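Diadenosine tetraphosphatase, putative (Trypanosoma brucei, PDB 2QJC) probably hydrolyses diadenosine tetraphosphate or related phosphate compounds as a dinuclear manganese-binding metallophosphatase of the phosphoprotein phosphatase family. Local coordinates at residues Asp55-Asn58 with Asp62-Gly65; Leu79-Ala84 with Val139-Leu144; Pro146-Asp151 with Glu155-Thr160; Lys188-Met193 with Val200-Asp205. All blocks are in the same frame, centred on the assembly; numbering follows the deposited sequence.

Contact 1. Residues Asp55-Asn58 with Asp62-Gly65; sequences DLVN and DSFG. With MN (manganese (II) ion), chain B.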
# COMPACT_ATOMS: atom_id res chain seq x y z
N ASP A 55 -0.58 -1.71 -5.19
CA ASP A 55 -1.40 -1.11 -6.24
C ASP A 55 -0.46 -0.23 -7.04
O ASP A 55 -0.68 0.97 -7.21
CB ASP A 55 -2.56 -0.30 -5.65
CG ASP A 55 -3.87 -1.08 -5.63
OD1 ASP A 55 -3.83 -2.32 -5.75
OD2 ASP A 55 -4.94 -0.44 -5.51
N LEU A 56 0.61 -0.85 -7.53
CA LEU A 56 1.63 -0.18 -8.32
C LEU A 56 1.19 0.00 -9.77
O LEU A 56 1.67 0.90 -10.47
CB LEU A 56 2.91 -1.02 -8.30
CG LEU A 56 3.30 -1.58 -6.94
CD1 LEU A 56 4.59 -2.37 -7.07
CD2 LEU A 56 3.46 -0.43 -5.94
N VAL A 57 0.26 -0.85 -10.21
CA VAL A 57 -0.21 -0.83 -11.59
C VAL A 57 -1.68 -0.48 -11.81
O VAL A 57 -2.44 -0.20 -10.88
CB VAL A 57 0.05 -2.20 -12.24
CG1 VAL A 57 1.46 -2.67 -11.92
CG2 VAL A 57 -0.98 -3.21 -11.74
N ASN A 58 -2.06 -0.50 -13.09
CA ASN A 58 -3.42 -0.22 -13.54
C ASN A 58 -3.85 1.23 -13.37
O ASN A 58 -3.40 1.93 -12.46
CB ASN A 58 -4.40 -1.16 -12.82
CG ASN A 58 -5.70 -1.35 -13.59
OD1 ASN A 58 -5.73 -1.29 -14.82
ND2 ASN A 58 -6.78 -1.61 -12.86
N ASP A 62 1.78 4.84 -16.84
CA ASP A 62 2.95 3.99 -16.93
C ASP A 62 3.16 2.98 -15.80
O ASP A 62 3.99 3.18 -14.91
CB ASP A 62 4.20 4.87 -17.08
CG ASP A 62 5.45 4.07 -17.34
OD1 ASP A 62 5.34 2.94 -17.86
OD2 ASP A 62 6.55 4.59 -17.04
N SER A 63 2.41 1.88 -15.85
CA SER A 63 2.52 0.83 -14.84
C SER A 63 3.92 0.21 -14.81
O SER A 63 4.50 0.03 -13.75
CB SER A 63 1.50 -0.28 -15.08
OG SER A 63 0.17 0.21 -14.96
N PHE A 64 4.44 -0.10 -15.99
CA PHE A 64 5.75 -0.72 -16.12
C PHE A 64 6.92 0.13 -15.60
O PHE A 64 7.84 -0.40 -14.97
CB PHE A 64 6.00 -1.12 -17.58
CG PHE A 64 4.96 -2.06 -18.14
CD1 PHE A 64 4.27 -2.94 -17.30
CD2 PHE A 64 4.69 -2.09 -19.50
CE1 PHE A 64 3.33 -3.83 -17.81
CE2 PHE A 64 3.75 -2.98 -20.03
CZ PHE A 64 3.07 -3.85 -19.18
N GLY A 65 6.87 1.43 -15.87
CA GLY A 65 7.93 2.31 -15.42
C GLY A 65 7.96 2.43 -13.91
O GLY A 65 9.02 2.53 -13.29
MN MN B . -5.80 1.47 -5.34
O HOH W 1 -6.79 3.47 -5.17
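Ser63, in the first turn of helix 63-73, reaches back into the loop 55-58 and settles against Val57 and Asn58. Its CB lies 3.7 Å from Val57 CB, a plain van der Waals contact, and the CG1 methyl of Val57 flanks the same carbon. One bond further out, OG swings to the side of its own backbone N, anti to the carbonyl carbon (chi1 -64°), which carries it to 3.0 Å from Asn58 N. The amide donates to it in a moderately bent hydrogen bond (141°), while OG also passes 3.5 Å from Val57 CA. Serine suits the place because its hydroxyl, one bond beyond CB, comes right up to the buried N-H. The loop belongs to the GDLVNKG sequence, this protein's version of the GDxVDRG motif of the phosphoprotein phosphatases, and it includes Asp55, a residue common to both manganese sites. Asp55 OD2 binds one manganese ion at 2.1 Å, with His28 and Asp26 among that ion's other ligands, and its OD1 accepts from His82 N. Val57 O, further along the loop, accepts from His28 ND1. At the start of the helix Asp62 is the N-cap: its OD1 takes the N-H of Gly65 at 2.9 Å, met from well above the carboxylate plane, and its OD2 makes a salt bridge to Arg31.

Contact 2. Residues Leu79-Ala84 with Val139-Leu144; sequences LGNHDA and VAHAGL. With MN (manganese (II) ion), chain C; PO4 (phosphate ion), chain D.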
# COMPACT_ATOMS: atom_id res chain seq x y z
N LEU A 79 1.78 -6.32 -1.44
CA LEU A 79 0.94 -6.63 -2.59
C LEU A 79 -0.43 -5.97 -2.50
O LEU A 79 -1.13 -6.12 -1.49
CB LEU A 79 0.77 -8.14 -2.71
CG LEU A 79 0.07 -8.67 -3.96
CD1 LEU A 79 0.84 -8.24 -5.21
CD2 LEU A 79 -0.00 -10.19 -3.88
N GLY A 80 -0.81 -5.24 -3.55
CA GLY A 80 -2.12 -4.59 -3.58
C GLY A 80 -3.12 -5.50 -4.27
O GLY A 80 -2.72 -6.51 -4.86
N ASN A 81 -4.42 -5.20 -4.23
CA ASN A 81 -5.36 -6.11 -4.88
C ASN A 81 -5.36 -6.00 -6.40
O ASN A 81 -5.77 -6.93 -7.08
CB ASN A 81 -6.79 -5.96 -4.32
CG ASN A 81 -7.37 -4.60 -4.55
OD1 ASN A 81 -8.49 -4.46 -5.05
ND2 ASN A 81 -6.62 -3.57 -4.18
N HIS A 82 -4.91 -4.87 -6.93
CA HIS A 82 -4.84 -4.71 -8.38
C HIS A 82 -3.60 -5.46 -8.86
O HIS A 82 -3.59 -6.01 -9.96
CB HIS A 82 -4.76 -3.24 -8.77
CG HIS A 82 -6.10 -2.57 -8.82
ND1 HIS A 82 -6.86 -2.51 -9.97
CD2 HIS A 82 -6.82 -1.95 -7.86
CE1 HIS A 82 -7.99 -1.87 -9.72
NE2 HIS A 82 -7.99 -1.52 -8.44
N ASP A 83 -2.56 -5.46 -8.04
CA ASP A 83 -1.35 -6.18 -8.38
C ASP A 83 -1.71 -7.66 -8.38
O ASP A 83 -1.34 -8.41 -9.29
CB ASP A 83 -0.25 -5.96 -7.34
CG ASP A 83 0.13 -4.50 -7.18
OD1 ASP A 83 0.26 -3.80 -8.20
OD2 ASP A 83 0.32 -4.07 -6.01
N ALA A 84 -2.44 -8.08 -7.34
CA ALA A 84 -2.85 -9.47 -7.19
C ALA A 84 -3.72 -9.98 -8.33
O ALA A 84 -3.51 -11.09 -8.82
CB ALA A 84 -3.58 -9.66 -5.84
N VAL A 139 2.98 -2.28 7.60
CA VAL A 139 2.38 -1.91 6.32
C VAL A 139 1.57 -3.05 5.70
O VAL A 139 2.04 -4.18 5.60
CB VAL A 139 3.50 -1.47 5.31
CG1 VAL A 139 2.88 -1.01 3.99
CG2 VAL A 139 4.34 -0.35 5.91
N ALA A 140 0.33 -2.73 5.31
CA ALA A 140 -0.57 -3.67 4.65
C ALA A 140 -1.32 -2.84 3.60
O ALA A 140 -1.43 -1.62 3.74
CB ALA A 140 -1.56 -4.29 5.66
N HIS A 141 -1.83 -3.47 2.55
CA HIS A 141 -2.50 -2.71 1.49
C HIS A 141 -3.82 -2.04 1.89
O HIS A 141 -4.01 -0.84 1.65
CB HIS A 141 -2.72 -3.58 0.25
CG HIS A 141 -3.45 -2.87 -0.85
ND1 HIS A 141 -2.93 -1.77 -1.50
CD2 HIS A 141 -4.69 -3.05 -1.36
CE1 HIS A 141 -3.82 -1.30 -2.35
NE2 HIS A 141 -4.90 -2.06 -2.29
N ALA A 142 -4.73 -2.81 2.48
CA ALA A 142 -6.03 -2.28 2.88
C ALA A 142 -6.19 -2.16 4.39
O ALA A 142 -6.83 -1.23 4.89
CB ALA A 142 -7.16 -3.16 2.31
N GLY A 143 -5.61 -3.11 5.13
CA GLY A 143 -5.72 -3.06 6.58
C GLY A 143 -5.38 -4.37 7.24
O GLY A 143 -4.85 -5.28 6.59
N LEU A 144 -5.66 -4.47 8.53
CA LEU A 144 -5.41 -5.69 9.30
C LEU A 144 -6.64 -5.99 10.14
O LEU A 144 -7.30 -5.08 10.64
CB LEU A 144 -4.20 -5.52 10.22
CG LEU A 144 -2.82 -5.34 9.57
CD1 LEU A 144 -1.80 -5.02 10.65
CD2 LEU A 144 -2.42 -6.61 8.83
MN MN C . -6.72 -1.55 -3.68
P PO4 D . -9.12 0.71 -5.51
O1 PO4 D . -9.07 2.30 -5.87
O2 PO4 D . -10.00 0.54 -4.21
O3 PO4 D . -9.77 -0.04 -6.71
O4 PO4 D . -7.68 0.21 -5.24
O HOH W 2 -1.24 -6.13 1.45
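Asn81 and His141 converge on one manganese ion, which His141 holds through NE2 at 2.3 Å. The modelled Asn81 ND2 lies 2.1 Å from the ion; oxygen is the expected ligand atom, and the amide may be placed the other way round. Asn81 ND2 and His141 NE2 are thus close as fellow ligands, not as hydrogen-bond partners; the side chains cross at about a right angle, amide and ring planes 38° apart. A phosphate, probably from the crystallisation liquor, joins them, its O4 2.5 Å from the manganese; His204 and Asp55 belong to the same site. Phosphate O3 accepts a nearly straight bond from His82 NE2 (2.9 Å, 164°), in the plane of that ring; Arg162 and Tyr227 hold the anion too. Residues 80 to 83 form the GNHD sequence, the counterpart of the GNHE motif of phosphoprotein phosphatases. In His141, CG anti to the backbone N (chi1 178°) sends the ring out toward Gly80 and the ion. Gly80 CA sits over its face, 3.6 Å from the centroid, a CH-pi contact; with the ring on one side and Asp83 OD2 close by, the lack of a side chain suits the spot. His141 ND1, bonded to Val53 O, fixes the ring's rotation. Gly80, N-cap of helix 81-91, gives its N-H to Asp83 OD2. Farther back, water 2 takes the His141 N-H and donates to Leu79 O.

Contact 3. Residues Pro146-Asp151 with Glu155-Thr160; sequences PQRPVD and EDEVTT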
# COMPACT_ATOMS: atom_id res chain seq x y z
N PRO A 146 -8.29 -6.54 13.32
CA PRO A 146 -7.94 -6.27 14.72
C PRO A 146 -8.14 -7.40 15.72
O PRO A 146 -7.85 -7.24 16.91
CB PRO A 146 -8.78 -5.05 15.06
CG PRO A 146 -10.02 -5.27 14.23
CD PRO A 146 -9.44 -5.71 12.91
N GLN A 147 -8.64 -8.55 15.27
CA GLN A 147 -8.86 -9.66 16.19
C GLN A 147 -8.06 -10.91 15.82
O GLN A 147 -8.23 -11.97 16.43
CB GLN A 147 -10.36 -10.01 16.28
CG GLN A 147 -11.23 -8.82 16.68
CD GLN A 147 -12.69 -9.19 16.88
OE1 GLN A 147 -13.28 -9.92 16.08
NE2 GLN A 147 -13.29 -8.67 17.94
N ARG A 148 -7.20 -10.78 14.82
CA ARG A 148 -6.37 -11.90 14.39
C ARG A 148 -4.89 -11.54 14.55
O ARG A 148 -4.50 -10.38 14.39
CB ARG A 148 -6.61 -12.25 12.92
CG ARG A 148 -8.07 -12.45 12.51
CD ARG A 148 -8.12 -12.83 11.04
NE ARG A 148 -9.47 -12.76 10.47
CZ ARG A 148 -10.44 -13.62 10.73
NH1 ARG A 148 -10.24 -14.65 11.54
NH2 ARG A 148 -11.63 -13.46 10.16
N PRO A 149 -4.05 -12.54 14.88
CA PRO A 149 -2.62 -12.33 15.05
C PRO A 149 -2.02 -11.90 13.71
O PRO A 149 -2.46 -12.37 12.66
CB PRO A 149 -2.11 -13.71 15.49
CG PRO A 149 -3.28 -14.27 16.25
CD PRO A 149 -4.44 -13.89 15.35
N VAL A 150 -1.02 -11.03 13.76
CA VAL A 150 -0.37 -10.52 12.56
C VAL A 150 0.06 -11.63 11.61
O VAL A 150 -0.07 -11.51 10.39
CB VAL A 150 0.89 -9.67 12.93
CG1 VAL A 150 1.54 -9.12 11.67
CG2 VAL A 150 0.48 -8.53 13.86
N ASP A 151 0.55 -12.73 12.18
CA ASP A 151 1.00 -13.87 11.38
C ASP A 151 -0.13 -14.79 10.93
O ASP A 151 0.10 -15.74 10.17
CB ASP A 151 2.04 -14.67 12.17
CG ASP A 151 3.26 -13.84 12.52
OD1 ASP A 151 3.94 -13.36 11.59
OD2 ASP A 151 3.55 -13.68 13.73
N GLU A 155 -5.28 -13.09 3.22
CA GLU A 155 -5.01 -12.32 2.01
C GLU A 155 -6.16 -11.47 1.47
O GLU A 155 -5.97 -10.29 1.15
CB GLU A 155 -4.48 -13.25 0.92
CG GLU A 155 -4.47 -12.65 -0.47
CD GLU A 155 -3.66 -13.47 -1.45
OE1 GLU A 155 -3.62 -14.71 -1.28
OE2 GLU A 155 -3.08 -12.88 -2.39
N ASP A 156 -7.34 -12.07 1.35
CA ASP A 156 -8.49 -11.35 0.84
C ASP A 156 -8.81 -10.13 1.71
O ASP A 156 -9.10 -9.05 1.21
CB ASP A 156 -9.71 -12.29 0.74
CG ASP A 156 -10.12 -12.87 2.08
OD1 ASP A 156 -9.26 -13.38 2.82
OD2 ASP A 156 -11.33 -12.82 2.40
N GLU A 157 -8.74 -10.31 3.03
CA GLU A 157 -9.02 -9.23 3.97
C GLU A 157 -7.94 -8.14 3.95
O GLU A 157 -8.26 -6.96 3.82
CB GLU A 157 -9.16 -9.77 5.40
CG GLU A 157 -10.08 -10.99 5.53
CD GLU A 157 -10.30 -11.41 6.98
OE1 GLU A 157 -9.47 -11.06 7.84
OE2 GLU A 157 -11.30 -12.11 7.25
N VAL A 158 -6.67 -8.53 4.06
CA VAL A 158 -5.59 -7.55 4.07
C VAL A 158 -5.41 -6.76 2.78
O VAL A 158 -4.76 -5.71 2.77
CB VAL A 158 -4.23 -8.21 4.45
CG1 VAL A 158 -4.31 -8.79 5.87
CG2 VAL A 158 -3.87 -9.28 3.44
N THR A 159 -6.00 -7.22 1.68
CA THR A 159 -5.86 -6.50 0.42
C THR A 159 -7.13 -5.81 -0.07
O THR A 159 -7.07 -5.06 -1.05
CB THR A 159 -5.35 -7.42 -0.72
OG1 THR A 159 -6.23 -8.53 -0.88
CG2 THR A 159 -3.95 -7.91 -0.42
N THR A 160 -8.26 -6.05 0.59
CA THR A 160 -9.52 -5.44 0.14
C THR A 160 -10.45 -4.82 1.19
O THR A 160 -11.43 -4.16 0.82
CB THR A 160 -10.41 -6.47 -0.62
OG1 THR A 160 -10.95 -7.41 0.32
CG2 THR A 160 -9.60 -7.23 -1.66
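Arg148 and Glu157 carry this contact by themselves, through a two-pronged salt bridge between a loop and the short helix 155-160. The arginine presents its guanidinium side-on: NE donates to Glu157 OE1 at 3.1 Å (150°), and NH2 donates to Glu157 OE2 at 3.2 Å in a more bent bond. Each carboxylate oxygen is approached on its syn side, yet the two flat groups are turned 42° against each other, so the fit is a twisted version of the planar pair. Both side chains are long enough for the task, since the nearest CA atoms, those of the same two residues, are 11.1 Å apart; the arginine is extended from CG to NE, and the glutamate beyond CG. All the close packing is at these charged ends. The rest of the loop makes no contact with the helix segment, and the pair lies at the surface, only partly exposed, where solvent would probably weaken the attraction. Gln153 touches Arg148 and His145 touches Glu157. Farther along the segment, Thr159 OG1 and Thr160 OG1 donate back to the carbonyls of Glu155 and Asp156, at 2.7 Å between Thr159 OG1 and Glu155 O; a short hydroxyl side chain reaches the carbonyl four residues back. The loop itself follows strand 137-140, segment 155-160 touches helix 81-91 through Thr159 and Thr160 on Asn81, and strand 163-166 comes next along the chain.

Contact 4. Residues Lys188-Met193 with Val200-Asp205; sequences KPWASM and VVFGHD. With MN (manganese (II) ion), chain C.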
# COMPACT_ATOMS: atom_id res chain seq x y z
N LYS A 188 -18.35 -0.21 10.33
CA LYS A 188 -17.60 1.02 10.50
C LYS A 188 -16.28 0.89 9.76
O LYS A 188 -15.82 -0.22 9.49
CB LYS A 188 -17.34 1.28 11.98
CG LYS A 188 -18.59 1.33 12.85
CD LYS A 188 -18.25 1.60 14.30
CE LYS A 188 -19.51 1.71 15.15
NZ LYS A 188 -19.20 2.00 16.58
N PRO A 189 -15.67 2.03 9.41
CA PRO A 189 -14.38 1.98 8.71
C PRO A 189 -13.43 1.14 9.54
O PRO A 189 -13.29 1.37 10.75
CB PRO A 189 -13.98 3.45 8.61
CG PRO A 189 -14.76 4.12 9.71
CD PRO A 189 -16.09 3.42 9.66
N TRP A 190 -12.77 0.17 8.91
CA TRP A 190 -11.88 -0.71 9.65
C TRP A 190 -10.89 0.00 10.57
O TRP A 190 -10.75 -0.37 11.73
CB TRP A 190 -11.15 -1.66 8.68
CG TRP A 190 -9.86 -1.12 8.16
CD1 TRP A 190 -9.68 -0.33 7.05
CD2 TRP A 190 -8.58 -1.19 8.80
NE1 TRP A 190 -8.38 0.10 6.98
CE2 TRP A 190 -7.68 -0.41 8.04
CE3 TRP A 190 -8.11 -1.83 9.96
CZ2 TRP A 190 -6.34 -0.25 8.40
CZ3 TRP A 190 -6.77 -1.67 10.32
CH2 TRP A 190 -5.90 -0.88 9.54
N ALA A 191 -10.21 1.03 10.07
CA ALA A 191 -9.21 1.74 10.87
C ALA A 191 -9.69 2.25 12.22
O ALA A 191 -8.91 2.31 13.18
CB ALA A 191 -8.62 2.89 10.06
N SER A 192 -10.97 2.61 12.32
CA SER A 192 -11.48 3.11 13.61
C SER A 192 -11.45 2.02 14.68
O SER A 192 -11.51 2.31 15.87
CB SER A 192 -12.93 3.61 13.46
OG SER A 192 -13.83 2.53 13.31
N MSE A 193 -11.34 0.76 14.25
CA MSE A 193 -11.32 -0.36 15.19
C MSE A 193 -9.93 -0.85 15.57
O MSE A 193 -9.79 -1.75 16.40
CB MSE A 193 -12.09 -1.54 14.59
CG MSE A 193 -13.50 -1.20 14.13
SE MSE A 193 -14.66 -0.78 15.60
CE MSE A 193 -15.07 -2.58 16.17
N VAL A 200 -0.42 1.20 11.94
CA VAL A 200 -0.60 0.53 10.65
C VAL A 200 -0.74 1.58 9.55
O VAL A 200 -1.59 2.47 9.63
CB VAL A 200 -1.85 -0.37 10.65
CG1 VAL A 200 -2.15 -0.87 9.23
CG2 VAL A 200 -1.63 -1.55 11.59
N VAL A 201 0.12 1.49 8.54
CA VAL A 201 0.08 2.42 7.43
C VAL A 201 -0.48 1.66 6.22
O VAL A 201 0.01 0.59 5.85
CB VAL A 201 1.49 2.97 7.12
CG1 VAL A 201 1.41 4.00 6.00
CG2 VAL A 201 2.10 3.60 8.41
N PHE A 202 -1.49 2.24 5.58
CA PHE A 202 -2.14 1.58 4.45
C PHE A 202 -2.59 2.53 3.35
O PHE A 202 -2.37 3.73 3.43
CB PHE A 202 -3.34 0.79 4.98
CG PHE A 202 -4.41 1.67 5.62
CD1 PHE A 202 -5.60 1.94 4.95
CD2 PHE A 202 -4.20 2.23 6.89
CE1 PHE A 202 -6.58 2.76 5.53
CE2 PHE A 202 -5.17 3.05 7.48
CZ PHE A 202 -6.36 3.32 6.80
N GLY A 203 -3.23 1.97 2.32
CA GLY A 203 -3.77 2.75 1.21
C GLY A 203 -5.11 2.14 0.80
O GLY A 203 -6.03 2.08 1.61
N HIS A 204 -5.23 1.71 -0.46
CA HIS A 204 -6.44 1.05 -0.98
C HIS A 204 -7.78 1.80 -1.08
O HIS A 204 -8.37 1.87 -2.17
CB HIS A 204 -6.68 -0.25 -0.20
CG HIS A 204 -7.92 -0.99 -0.60
ND1 HIS A 204 -8.13 -1.47 -1.88
CD2 HIS A 204 -9.01 -1.36 0.12
CE1 HIS A 204 -9.29 -2.10 -1.93
NE2 HIS A 204 -9.84 -2.05 -0.73
N ASP A 205 -8.25 2.34 0.04
CA ASP A 205 -9.55 3.02 0.13
C ASP A 205 -9.62 4.45 -0.41
O ASP A 205 -9.83 5.40 0.35
CB ASP A 205 -10.01 3.00 1.60
CG ASP A 205 -11.53 3.22 1.77
OD1 ASP A 205 -12.01 3.18 2.93
OD2 ASP A 205 -12.24 3.44 0.77
MN MN C . -6.72 -1.55 -3.68
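The indole of Trp190 drives its edge into the face of the Phe202 ring, a T-shaped pair with the five-membered ring and the phenyl centroids 4.9 Å apart and the planes at 71°. Trp190 CZ2 stands 3.5 Å above the phenyl plane, over its centre, and Trp190 NE1 comes within 3.5 Å of Phe202 CE1. Val200 CG1 lies at the indole edge, 3.8 Å from Trp190 CH2, while Val200 O sits at the phenyl edge. One indole face carries Ala191 CB, which also touches Phe202 CZ at 4.0 Å. Phe202 places CG between its backbone N and carbonyl carbon (chi1 62°), turning the ring towards the tryptophan. The two large aromatics make up the buried contact between strand and turn, and a small alanine and a compact, branched valine pack around them. Pro189 O accepts both the N-H and the hydroxyl of Ser192, closing the turn. Past Phe202, strand 199-202 gives way to a Gly-His pair, where His204 ND1 binds manganese at 2.3 Å and NE2 is bonded to Thr160 O. A metal-binding histidine just beyond the end of a sheet strand is characteristic of the calcineurin-like metallophosphatase fold.

How the contacts relate
Along the chain the four contacts come in series, and three of them gather round the two manganese ions. Contact 2 lies nearest the middle of the chain, its centre about 14, 10 and 11 Å from the centres of contacts 1, 3 and 4. Contacts 2 and 4 reach neighbouring strands, 137-140 and 199-202, of one mixed sheet and share a metal ion; contact 1 follows strand 49-52 of the other five-stranded sheet. The centres of contacts 1 and 3 are about 24 Å apart, across the chain's centre. Loops after strands of both sheets, and the start of helix 81-91, bring the metal ligands together; the salt bridge of contact 3 is superficial, though its Thr160 backs His204.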